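Local coordinates for protein RmpD (Hexulose-6-phosphate synthase) (Streptococcus mutans, PDB 3EXR) that is a TIM-barrel enzyme of the orotidine 5'-phosphate decarboxylase/HUMPS family, built round a closed eight-stranded parallel barrel and assembled from two subunits, at residues A[99-104]-A[133-138]; A[39-44]-A[61-66]; A[159-164]-A[186-191]. One frame throughout, in Å; residues are numbered along the deposited sequence.

Contact 1 of 3, residues A[99-104]-A[133-138]; sequences AARKAI and AGISQA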
ATOM      1  N   ALA A  99       0.152  -5.950 -15.126  1.00 11.64           N
ATOM      2  CA  ALA A  99      -1.073  -5.210 -15.457  1.00 11.05           C
ATOM      3  C   ALA A  99      -0.893  -3.714 -15.192  1.00 11.36           C
ATOM      4  O   ALA A  99      -1.369  -2.878 -15.958  1.00 11.53           O
ATOM      5  CB  ALA A  99      -2.273  -5.747 -14.671  1.00 10.95           C
ATOM      6  N   ALA A 100      -0.164  -3.387 -14.121  1.00 10.19           N
ATOM      7  CA  ALA A 100       0.097  -2.006 -13.749  1.00 10.40           C
ATOM      8  C   ALA A 100       1.013  -1.375 -14.787  1.00  9.74           C
ATOM      9  O   ALA A 100       0.743  -0.270 -15.266  1.00 10.27           O
ATOM     10  CB  ALA A 100       0.726  -1.937 -12.368  1.00  9.80           C
ATOM     11  N   ARG A 101       2.067  -2.087 -15.174  1.00  9.99           N
ATOM     12  CA  ARG A 101       2.966  -1.575 -16.218  1.00 10.82           C
ATOM     13  C   ARG A 101       2.240  -1.328 -17.536  1.00 11.55           C
ATOM     14  O   ARG A 101       2.433  -0.283 -18.166  1.00 12.70           O
ATOM     15  CB  ARG A 101       4.159  -2.486 -16.457  1.00 10.91           C
ATOM     16  CG  ARG A 101       5.069  -1.949 -17.535  1.00 11.12           C
ATOM     17  CD  ARG A 101       6.361  -2.715 -17.690  1.00 13.12           C
ATOM     18  NE  ARG A 101       6.161  -4.083 -18.126  1.00 15.61           N
ATOM     19  CZ  ARG A 101       6.026  -4.468 -19.393  1.00 19.95           C
ATOM     20  NH1 ARG A 101       6.050  -3.569 -20.380  1.00 18.40           N
ATOM     21  NH2 ARG A 101       5.870  -5.769 -19.674  1.00 19.38           N
ATOM     22  N   LYS A 102       1.431  -2.294 -17.953  1.00 13.00           N
ATOM     23  CA  LYS A 102       0.682  -2.150 -19.200  1.00 14.46           C
ATOM     24  C   LYS A 102      -0.249  -0.943 -19.155  1.00 13.70           C
ATOM     25  O   LYS A 102      -0.349  -0.205 -20.132  1.00 13.13           O
ATOM     26  CB  LYS A 102      -0.073  -3.438 -19.557  1.00 15.80           C
ATOM     27  CG  LYS A 102       0.837  -4.611 -19.957  1.00 19.62           C
ATOM     28  CD  LYS A 102       0.019  -5.875 -20.397  1.00 25.32           C
ATOM     29  CE  LYS A 102       0.899  -7.178 -20.412  1.00 27.69           C
ATOM     30  NZ  LYS A 102       0.124  -8.477 -20.476  1.00 29.36           N
ATOM     31  N   ALA A 103      -0.904  -0.723 -18.017  1.00 12.89           N
ATOM     32  CA  ALA A 103      -1.838   0.397 -17.900  1.00 13.03           C
ATOM     33  C   ALA A 103      -1.148   1.752 -17.902  1.00 12.79           C
ATOM     34  O   ALA A 103      -1.636   2.699 -18.531  1.00 13.24           O
ATOM     35  CB  ALA A 103      -2.711   0.259 -16.669  1.00 13.02           C
ATOM     36  N   ILE A 104      -0.002   1.860 -17.214  1.00 12.97           N
ATOM     37  CA  ILE A 104       0.663   3.146 -17.132  1.00 11.70           C
ATOM     38  C   ILE A 104       1.321   3.482 -18.479  1.00 12.23           C
ATOM     39  O   ILE A 104       1.319   4.630 -18.889  1.00 12.47           O
ATOM     40  CB  ILE A 104       1.633   3.277 -15.907  1.00 11.78           C
ATOM     41  CG1 ILE A 104       1.945   4.753 -15.636  1.00 11.45           C
ATOM     42  CG2 ILE A 104       2.864   2.452 -16.111  1.00 10.69           C
ATOM     43  CD1 ILE A 104       2.426   5.028 -14.206  1.00 13.05           C
ATOM     44  N   ALA A 133       9.522  -9.334 -16.267  1.00 14.64           N
ATOM     45  CA  ALA A 133       8.186  -8.752 -16.465  1.00 14.41           C
ATOM     46  C   ALA A 133       8.239  -7.313 -16.989  1.00 14.50           C
ATOM     47  O   ALA A 133       7.186  -6.678 -17.150  1.00 14.79           O
ATOM     48  CB  ALA A 133       7.358  -8.829 -15.162  1.00 14.25           C
ATOM     49  N   GLY A 134       9.450  -6.818 -17.271  1.00 14.27           N
ATOM     50  CA  GLY A 134       9.701  -5.493 -17.852  1.00 13.80           C
ATOM     51  C   GLY A 134       9.779  -4.355 -16.848  1.00 12.85           C
ATOM     52  O   GLY A 134       9.681  -3.206 -17.203  1.00 13.42           O
ATOM     53  N   ILE A 135       9.965  -4.700 -15.586  1.00 12.80           N
ATOM     54  CA  ILE A 135      10.073  -3.725 -14.509  1.00 13.20           C
ATOM     55  C   ILE A 135      11.515  -3.664 -13.989  1.00 12.56           C
ATOM     56  O   ILE A 135      12.072  -4.641 -13.454  1.00 13.10           O
ATOM     57  CB  ILE A 135       9.043  -4.055 -13.409  1.00 13.65           C
ATOM     58  CG1 ILE A 135       7.624  -3.883 -13.998  1.00 16.01           C
ATOM     59  CG2 ILE A 135       9.251  -3.170 -12.147  1.00 13.38           C
ATOM     60  CD1 ILE A 135       6.518  -4.509 -13.233  1.00 18.24           C
ATOM     61  N   SER A 136      12.108  -2.485 -14.113  1.00 11.21           N
ATOM     62  CA  SER A 136      13.552  -2.356 -13.890  1.00 11.09           C
ATOM     63  C   SER A 136      13.938  -1.195 -13.014  1.00 10.23           C
ATOM     64  O   SER A 136      15.043  -0.701 -13.116  1.00 11.09           O
ATOM     65  CB  SER A 136      14.296  -2.311 -15.230  1.00 11.33           C
ATOM     66  OG  SER A 136      13.955  -1.176 -15.982  1.00 11.32           O
ATOM     67  N   GLN A 137      13.008  -0.758 -12.157  1.00  9.43           N
ATOM     68  CA  GLN A 137      13.305   0.183 -11.075  1.00  9.02           C
ATOM     69  C   GLN A 137      12.935  -0.442  -9.746  1.00  8.97           C
ATOM     70  O   GLN A 137      11.878  -1.096  -9.620  1.00  9.85           O
ATOM     71  CB  GLN A 137      12.528   1.487 -11.235  1.00  8.80           C
ATOM     72  CG  GLN A 137      13.001   2.380 -12.350  1.00  8.64           C
ATOM     73  CD  GLN A 137      12.518   3.809 -12.151  1.00 10.19           C
ATOM     74  OE1 GLN A 137      12.845   4.431 -11.143  1.00 10.98           O
ATOM     75  NE2 GLN A 137      11.757   4.338 -13.117  1.00 10.33           N
ATOM     76  N   ALA A 138      13.781  -0.212  -8.755  1.00  9.47           N
ATOM     77  CA  ALA A 138      13.562  -0.690  -7.390  1.00  9.14           C
ATOM     78  C   ALA A 138      13.948   0.381  -6.400  1.00  8.57           C
ATOM     79  O   ALA A 138      14.913   1.117  -6.621  1.00  9.44           O
ATOM     80  CB  ALA A 138      14.354  -1.944  -7.131  1.00  9.80           C
TER

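Contact 2 of 3, residues A[39-44]-A[61-66]; sequences VCLLQV and IVADTK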
ATOM      1  N   VAL A  39       1.463   7.807   2.451  1.00  7.56           N
ATOM      2  CA  VAL A  39       0.734   8.379   3.587  1.00  8.29           C
ATOM      3  C   VAL A  39      -0.201   9.508   3.116  1.00  7.08           C
ATOM      4  O   VAL A  39      -1.318   9.671   3.606  1.00  6.98           O
ATOM      5  CB  VAL A  39       1.719   8.931   4.654  1.00  8.24           C
ATOM      6  CG1 VAL A  39       0.954   9.752   5.687  1.00  7.98           C
ATOM      7  CG2 VAL A  39       2.505   7.783   5.299  1.00  9.56           C
ATOM      8  N   CYS A  40       0.292  10.312   2.188  1.00  8.30           N
ATOM      9  CA  CYS A  40      -0.448  11.446   1.672  1.00  6.99           C
ATOM     10  C   CYS A  40      -1.584  10.998   0.754  1.00  7.41           C
ATOM     11  O   CYS A  40      -2.716  11.454   0.901  1.00  6.92           O
ATOM     12  CB  CYS A  40       0.478  12.410   0.930  1.00  7.63           C
ATOM     13  SG  CYS A  40      -0.286  14.028   0.753  1.00 10.12           S
ATOM     14  N   LEU A  41      -1.284  10.106  -0.190  1.00  6.80           N
ATOM     15  CA  LEU A  41      -2.322   9.608  -1.074  1.00  7.07           C
ATOM     16  C   LEU A  41      -3.467   8.927  -0.322  1.00  7.29           C
ATOM     17  O   LEU A  41      -4.641   9.117  -0.658  1.00  8.01           O
ATOM     18  CB  LEU A  41      -1.742   8.681  -2.136  1.00  7.70           C
ATOM     19  CG  LEU A  41      -0.826   9.356  -3.169  1.00  7.93           C
ATOM     20  CD1 LEU A  41      -0.220   8.284  -4.013  1.00  7.34           C
ATOM     21  CD2 LEU A  41      -1.637  10.337  -4.035  1.00  7.49           C
ATOM     22  N   LEU A  42      -3.154   8.126   0.692  1.00  7.29           N
ATOM     23  CA  LEU A  42      -4.232   7.503   1.477  1.00  6.74           C
ATOM     24  C   LEU A  42      -5.068   8.515   2.215  1.00  6.51           C
ATOM     25  O   LEU A  42      -6.222   8.218   2.539  1.00  7.62           O
ATOM     26  CB  LEU A  42      -3.677   6.455   2.461  1.00  7.42           C
ATOM     27  CG  LEU A  42      -3.046   5.218   1.823  1.00  8.65           C
ATOM     28  CD1 LEU A  42      -2.218   4.467   2.845  1.00  8.16           C
ATOM     29  CD2 LEU A  42      -4.108   4.345   1.194  1.00  8.50           C
ATOM     30  N   GLN A  43      -4.492   9.682   2.529  1.00  7.60           N
ATOM     31  CA  GLN A  43      -5.254  10.771   3.148  1.00  7.34           C
ATOM     32  C   GLN A  43      -6.073  11.613   2.177  1.00  7.20           C
ATOM     33  O   GLN A  43      -7.195  11.970   2.487  1.00  7.67           O
ATOM     34  CB  GLN A  43      -4.336  11.709   3.935  1.00  7.49           C
ATOM     35  CG  GLN A  43      -3.916  11.211   5.273  1.00  8.21           C
ATOM     36  CD  GLN A  43      -5.062  11.120   6.254  1.00  8.22           C
ATOM     37  OE1 GLN A  43      -5.817  10.155   6.246  1.00  7.38           O
ATOM     38  NE2 GLN A  43      -5.172  12.116   7.126  1.00  8.47           N
ATOM     39  N   VAL A  44      -5.505  11.950   1.016  1.00  7.56           N
ATOM     40  CA  VAL A  44      -6.098  12.981   0.165  1.00  7.90           C
ATOM     41  C   VAL A  44      -6.580  12.493  -1.183  1.00  7.22           C
ATOM     42  O   VAL A  44      -7.319  13.213  -1.838  1.00  8.25           O
ATOM     43  CB  VAL A  44      -5.187  14.185  -0.009  1.00  8.82           C
ATOM     44  CG1 VAL A  44      -4.658  14.642   1.349  1.00  9.94           C
ATOM     45  CG2 VAL A  44      -4.056  13.866  -0.947  1.00  8.92           C
ATOM     46  N   ILE A  61       6.824  12.857 -12.031  1.00  9.01           N
ATOM     47  CA  ILE A  61       5.914  12.748 -10.882  1.00  9.38           C
ATOM     48  C   ILE A  61       5.670  11.276 -10.557  1.00  8.75           C
ATOM     49  O   ILE A  61       5.359  10.484 -11.440  1.00  8.06           O
ATOM     50  CB  ILE A  61       4.571  13.444 -11.180  1.00  9.51           C
ATOM     51  CG1 ILE A  61       4.775  14.944 -11.365  1.00 11.18           C
ATOM     52  CG2 ILE A  61       3.531  13.179 -10.067  1.00  9.78           C
ATOM     53  CD1 ILE A  61       3.586  15.687 -11.732  1.00 14.67           C
ATOM     54  N   VAL A  62       5.817  10.937  -9.285  1.00  8.35           N
ATOM     55  CA  VAL A  62       5.662   9.585  -8.773  1.00  8.24           C
ATOM     56  C   VAL A  62       4.385   9.537  -7.936  1.00  8.35           C
ATOM     57  O   VAL A  62       4.176  10.401  -7.080  1.00  8.62           O
ATOM     58  CB  VAL A  62       6.841   9.195  -7.868  1.00  8.56           C
ATOM     59  CG1 VAL A  62       6.703   7.752  -7.383  1.00  9.42           C
ATOM     60  CG2 VAL A  62       8.165   9.382  -8.600  1.00  9.39           C
ATOM     61  N   ALA A  63       3.521   8.576  -8.268  1.00  7.31           N
ATOM     62  CA  ALA A  63       2.370   8.229  -7.409  1.00  7.56           C
ATOM     63  C   ALA A  63       2.817   7.011  -6.588  1.00  7.56           C
ATOM     64  O   ALA A  63       2.884   5.886  -7.092  1.00  7.82           O
ATOM     65  CB  ALA A  63       1.153   7.908  -8.244  1.00  8.26           C
ATOM     66  N   ASP A  64       3.080   7.232  -5.303  1.00  7.24           N
ATOM     67  CA  ASP A  64       3.624   6.186  -4.437  1.00  7.72           C
ATOM     68  C   ASP A  64       2.467   5.413  -3.814  1.00  7.38           C
ATOM     69  O   ASP A  64       2.189   5.557  -2.643  1.00  7.96           O
ATOM     70  CB  ASP A  64       4.531   6.836  -3.398  1.00  8.33           C
ATOM     71  CG  ASP A  64       5.151   5.865  -2.422  1.00  9.52           C
ATOM     72  OD1 ASP A  64       5.283   4.662  -2.690  1.00  9.41           O
ATOM     73  OD2 ASP A  64       5.543   6.309  -1.317  1.00 11.76           O
ATOM     74  N   THR A  65       1.812   4.575  -4.616  1.00  7.19           N
ATOM     75  CA  THR A  65       0.656   3.825  -4.121  1.00  7.66           C
ATOM     76  C   THR A  65       1.023   2.512  -3.425  1.00  8.05           C
ATOM     77  O   THR A  65       0.190   1.916  -2.754  1.00  8.79           O
ATOM     78  CB  THR A  65      -0.309   3.458  -5.253  1.00  7.66           C
ATOM     79  OG1 THR A  65       0.387   2.684  -6.231  1.00 10.27           O
ATOM     80  CG2 THR A  65      -0.801   4.687  -5.962  1.00  8.60           C
ATOM     81  N   LYS A  66       2.253   2.030  -3.613  1.00  8.60           N
ATOM     82  CA  LYS A  66       2.683   0.743  -3.056  1.00  8.95           C
ATOM     83  C   LYS A  66       1.635  -0.317  -3.379  1.00  9.54           C
ATOM     84  O   LYS A  66       1.247  -1.143  -2.538  1.00  9.06           O
ATOM     85  CB  LYS A  66       2.964   0.862  -1.561  1.00  9.26           C
ATOM     86  CG  LYS A  66       4.204   1.721  -1.293  1.00  9.48           C
ATOM     87  CD  LYS A  66       4.618   1.738   0.172  1.00 11.43           C
ATOM     88  CE  LYS A  66       5.956   2.451   0.409  1.00 12.14           C
ATOM     89  NZ  LYS A  66       5.983   3.887  -0.054  1.00 12.37           N
TER

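Contact 3 of 3, residues A[159-164]-A[186-191]; sequences NKVKKL and EGVDVF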
ATOM      1  N   ASN A 159      25.995  -3.407  -0.378  1.00 11.85           N
ATOM      2  CA  ASN A 159      26.158  -4.613  -1.191  1.00 12.29           C
ATOM      3  C   ASN A 159      24.892  -4.983  -1.960  1.00 12.26           C
ATOM      4  O   ASN A 159      24.959  -5.418  -3.115  1.00 13.15           O
ATOM      5  CB  ASN A 159      26.559  -5.810  -0.339  1.00 12.53           C
ATOM      6  CG  ASN A 159      28.014  -5.792   0.078  1.00 14.13           C
ATOM      7  OD1 ASN A 159      28.404  -6.492   1.038  1.00 16.22           O
ATOM      8  ND2 ASN A 159      28.826  -5.011  -0.619  1.00 14.51           N
ATOM      9  N   LYS A 160      23.754  -4.846  -1.303  1.00 11.30           N
ATOM     10  CA  LYS A 160      22.480  -5.178  -1.939  1.00 10.88           C
ATOM     11  C   LYS A 160      22.130  -4.172  -3.037  1.00 10.21           C
ATOM     12  O   LYS A 160      21.691  -4.534  -4.124  1.00 10.46           O
ATOM     13  CB  LYS A 160      21.365  -5.312  -0.896  1.00 11.31           C
ATOM     14  CG  LYS A 160      21.659  -6.399   0.157  1.00 11.22           C
ATOM     15  CD  LYS A 160      20.425  -6.814   0.933  1.00 14.25           C
ATOM     16  CE  LYS A 160      19.498  -7.651   0.087  1.00 15.54           C
ATOM     17  NZ  LYS A 160      18.378  -8.196   0.934  1.00 18.21           N
ATOM     18  N   VAL A 161      22.336  -2.893  -2.751  1.00 10.17           N
ATOM     19  CA  VAL A 161      22.199  -1.860  -3.778  1.00 10.74           C
ATOM     20  C   VAL A 161      23.080  -2.183  -4.968  1.00 10.64           C
ATOM     21  O   VAL A 161      22.610  -2.172  -6.107  1.00 10.78           O
ATOM     22  CB  VAL A 161      22.447  -0.450  -3.222  1.00 10.33           C
ATOM     23  CG1 VAL A 161      22.465   0.580  -4.351  1.00 11.30           C
ATOM     24  CG2 VAL A 161      21.372  -0.119  -2.141  1.00  9.92           C
ATOM     25  N   LYS A 162      24.353  -2.480  -4.717  1.00 11.90           N
ATOM     26  CA  LYS A 162      25.277  -2.799  -5.794  1.00 12.16           C
ATOM     27  C   LYS A 162      24.817  -3.991  -6.623  1.00 11.71           C
ATOM     28  O   LYS A 162      24.904  -3.958  -7.853  1.00 12.75           O
ATOM     29  CB  LYS A 162      26.674  -3.060  -5.232  1.00 12.11           C
ATOM     30  CG  LYS A 162      27.367  -1.807  -4.795  1.00 12.52           C
ATOM     31  CD  LYS A 162      28.492  -2.110  -3.826  1.00 13.65           C
ATOM     32  CE  LYS A 162      29.161  -0.847  -3.325  1.00 14.46           C
ATOM     33  NZ  LYS A 162      30.407  -1.118  -2.478  1.00 14.63           N
ATOM     34  N   LYS A 163      24.315  -5.017  -5.949  1.00 10.80           N
ATOM     35  CA  LYS A 163      23.885  -6.235  -6.639  1.00 11.62           C
ATOM     36  C   LYS A 163      22.662  -5.997  -7.511  1.00 11.78           C
ATOM     37  O   LYS A 163      22.577  -6.521  -8.618  1.00 11.86           O
ATOM     38  CB  LYS A 163      23.633  -7.362  -5.643  1.00 12.36           C
ATOM     39  CG  LYS A 163      23.172  -8.699  -6.285  1.00 14.82           C
ATOM     40  CD  LYS A 163      24.180  -9.264  -7.294  1.00 21.14           C
ATOM     41  CE  LYS A 163      24.353 -10.790  -7.157  1.00 24.28           C
ATOM     42  NZ  LYS A 163      23.143 -11.590  -7.493  1.00 26.16           N
ATOM     43  N   LEU A 164      21.704  -5.219  -7.015  1.00 11.09           N
ATOM     44  CA  LEU A 164      20.538  -4.883  -7.827  1.00 10.61           C
ATOM     45  C   LEU A 164      20.907  -4.087  -9.077  1.00 10.65           C
ATOM     46  O   LEU A 164      20.368  -4.319 -10.155  1.00 10.54           O
ATOM     47  CB  LEU A 164      19.508  -4.124  -6.999  1.00 10.97           C
ATOM     48  CG  LEU A 164      18.804  -4.857  -5.887  1.00 11.13           C
ATOM     49  CD1 LEU A 164      18.085  -3.834  -5.030  1.00 11.34           C
ATOM     50  CD2 LEU A 164      17.809  -5.913  -6.427  1.00 10.74           C
ATOM     51  N   GLU A 186      29.970   7.152  -3.214  1.00 13.99           N
ATOM     52  CA  GLU A 186      30.949   7.335  -4.275  1.00 14.88           C
ATOM     53  C   GLU A 186      31.204   6.005  -4.986  1.00 15.06           C
ATOM     54  O   GLU A 186      31.375   4.968  -4.346  1.00 15.92           O
ATOM     55  CB  GLU A 186      32.248   7.931  -3.710  1.00 14.51           C
ATOM     56  CG  GLU A 186      33.125   8.695  -4.731  1.00 15.51           C
ATOM     57  CD  GLU A 186      33.796   7.805  -5.787  1.00 15.54           C
ATOM     58  OE1 GLU A 186      34.252   6.710  -5.421  1.00 16.73           O
ATOM     59  OE2 GLU A 186      33.839   8.178  -6.989  1.00 15.32           O
ATOM     60  N   GLY A 187      31.194   6.043  -6.310  1.00 14.71           N
ATOM     61  CA  GLY A 187      31.372   4.838  -7.104  1.00 15.25           C
ATOM     62  C   GLY A 187      30.165   3.917  -7.221  1.00 15.07           C
ATOM     63  O   GLY A 187      30.262   2.856  -7.850  1.00 16.02           O
ATOM     64  N   VAL A 188      29.038   4.300  -6.622  1.00 14.23           N
ATOM     65  CA  VAL A 188      27.792   3.519  -6.740  1.00 13.13           C
ATOM     66  C   VAL A 188      26.864   4.259  -7.707  1.00 12.39           C
ATOM     67  O   VAL A 188      26.582   5.427  -7.508  1.00 11.83           O
ATOM     68  CB  VAL A 188      27.100   3.310  -5.348  1.00 13.21           C
ATOM     69  CG1 VAL A 188      25.876   2.391  -5.439  1.00 13.96           C
ATOM     70  CG2 VAL A 188      28.098   2.736  -4.342  1.00 13.50           C
ATOM     71  N   ASP A 189      26.439   3.573  -8.760  1.00 12.99           N
ATOM     72  CA  ASP A 189      25.632   4.126  -9.850  1.00 13.47           C
ATOM     73  C   ASP A 189      24.143   4.267  -9.454  1.00 13.23           C
ATOM     74  O   ASP A 189      23.254   3.700 -10.080  1.00 13.72           O
ATOM     75  CB  ASP A 189      25.796   3.203 -11.067  1.00 14.47           C
ATOM     76  CG  ASP A 189      25.162   3.747 -12.325  1.00 17.43           C
ATOM     77  OD1 ASP A 189      25.211   4.972 -12.545  1.00 20.65           O
ATOM     78  OD2 ASP A 189      24.616   2.972 -13.151  1.00 20.43           O
ATOM     79  N   VAL A 190      23.914   5.035  -8.404  1.00 12.32           N
ATOM     80  CA  VAL A 190      22.562   5.291  -7.878  1.00 11.07           C
ATOM     81  C   VAL A 190      21.769   6.050  -8.938  1.00 11.01           C
ATOM     82  O   VAL A 190      22.250   7.039  -9.492  1.00 10.73           O
ATOM     83  CB  VAL A 190      22.615   6.130  -6.569  1.00 11.24           C
ATOM     84  CG1 VAL A 190      21.222   6.592  -6.134  1.00 10.87           C
ATOM     85  CG2 VAL A 190      23.301   5.357  -5.451  1.00 11.54           C
ATOM     86  N   PHE A 191      20.533   5.617  -9.188  1.00  9.78           N
ATOM     87  CA  PHE A 191      19.678   6.254 -10.203  1.00  9.44           C
ATOM     88  C   PHE A 191      19.016   7.525  -9.681  1.00  9.86           C
ATOM     89  O   PHE A 191      18.987   8.535 -10.367  1.00  9.26           O
ATOM     90  CB  PHE A 191      18.621   5.254 -10.707  1.00  9.31           C
ATOM     91  CG  PHE A 191      17.552   5.871 -11.584  1.00  9.37           C
ATOM     92  CD1 PHE A 191      17.867   6.393 -12.838  1.00 10.59           C
ATOM     93  CD2 PHE A 191      16.228   5.887 -11.173  1.00  8.65           C
ATOM     94  CE1 PHE A 191      16.905   6.944 -13.643  1.00 10.60           C
ATOM     95  CE2 PHE A 191      15.243   6.438 -12.006  1.00 10.66           C
ATOM     96  CZ  PHE A 191      15.592   6.965 -13.235  1.00 11.62           C
TER

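Contact 1 of 3, residues A[99-104]-A[133-138]
Across the guanidinium group of Arg101, the CA of Gly134 lies over one face, while Ala133 O and Ile135 CG1 sit at the edge, Ala133 O tilted somewhat from the guanidinium plane. Arg101 grips Ala133 side-on: NE and NH2 both donate to Ala133 O, each at 3.0 Å. The two bonds differ in approach. Arg101 NE arrives in the carbonyl plane on a lone pair of Ala133 O, whereas NH2 stands above that plane, 46° out of it. Both are bent, with N-H...O angles of 133° and 131°, as expected of two hydrogens sharing one acceptor. The straight start of the Arg101 chain, extended about its first two torsions, carries CD to 3.4 Å from Gly134 O and 4.1 Å from Ile135 CG1, and the bend at the third torsion then swings NE and the guanidinium onto Ala133 O. Gly134, with positive phi, ends helix 124-132 in a Schellman motif. Arg101 NH1 has its own partner, a salt bridge to Glu105 further along helix 94-107. Chemically, the cation of one barrel helix is thus held against a carbonyl at the C-terminal end of the next, where the negative end of the helix dipole would probably strengthen the double bond.

Contact 2 of 3, residues A[39-44]-A[61-66]
Leu41 meets strand 61-66 through one methyl, CD1, which lies against the backbone round Asp64. It is 3.7 Å from Asp64 N and 3.9 Å from Asp64 O, so the methyl packs on main chain more than on side chains. The torsion that carries it there puts CG of Leu41 anti to the carbonyl carbon (chi1 -68°), and the branch then extends toward the strand. Two looser side-chain contacts add to it: Thr65 CG2 is 4.1 Å from Leu41 CD1, and Ala63 CB is 4.5 Å from the same methyl. Helix 39-44 runs almost square to the strand, the short axes making 84° at a closest approach of 8.0 Å, consistent with a single leucine, Leu41, carrying the helix side. The surface it meets is an inverse gamma turn centred on Asp64, with a weak bond of 3.0 Å from Thr65 N to Ala63 O.

Thr65 also packs on Val74 and Asn78 of helix 71-79 and on Leu42 of the second subunit, and Leu42 packs on its counterpart there, so the contact borders on and partly forms the subunit interface. Asp64 turns its carboxylate to Lys66: NZ of Lys66 is 2.8 Å from Asp64 OD1, meeting its syn lone pair, and 2.8 Å from OD2. Thr87 OG1 also bonds Asp64 OD1, and Thr38 OG1 bonds both Lys66 NZ and Asp64 O, so Thr87 and Thr38 also hold the carboxylate, the ammonium and the Asp64 carbonyl. In TIM barrels the active site lies at the C-terminal ends of the strands, which is where Asp64 and Lys66 stand on strand 60-67. They open the Asp-x-Lys-x-x-Asp motif of this family, which in relatives lies in the active site and probably does so here.

Contact 3 of 3, residues A[159-164]-A[186-191]
Val161 and Val188 both hold CG1 anti to the backbone N, with chi1 of 173° and -175°, and these two torsions direct the CG1 methyls at each other. The result is an apolar contact of 4.0 Å between Val161 CG1 and Val188 CG1. Lys162, extended beyond CG, runs past the other branch of the same valine, and its CE methylene comes 3.9 Å from Val188 CG2. CG1 meets Val161 and CG2 meets Lys162, so Val188 divides its methyls between successive helix residues; both side chains cross it at about a right angle. In the barrel, helix 155-167 leads into strand 170-174, and segment 186-191 belongs to the connection from that strand to 192-195, the last of the eight; the contact therefore lays a connecting loop against a helix of the outer layer. Val161 also packs on Val171 and Val173 of strand 170-174 and on Tyr140. After Val188 the loop folds back in an inverse gamma turn with Asp189 in the middle, and a weak bond of 2.8 Å runs from Val190 N to Val188 O. That same Val188 O accepts a hydrogen bond from NE1 of Trp220, on the C-terminal helix 205-220.

How the contacts relate
Along the chain the contacts come in series, contact 2 first, then contact 1, then contact 3. All lie round one closed parallel barrel. Contacts 1 and 2 reach its sheet through strands 137-141 and 60-67, with centres 18 Å apart and nearest atoms about 7 Å apart. Contact 3, between helix 155-167 and the loop leading to strand 192-195, lies on the opposite side of the chain's centre from contact 2, their centres 26 Å apart. Contacts 1 and 3, 21 Å between centres, do touch: Gln137 OE1 lies 3.2 Å from Phe191 CE2. Of the three, contact 2 alone touches the second subunit, placing helix 38-44 and the end of strand 60-67 at the dimer interface.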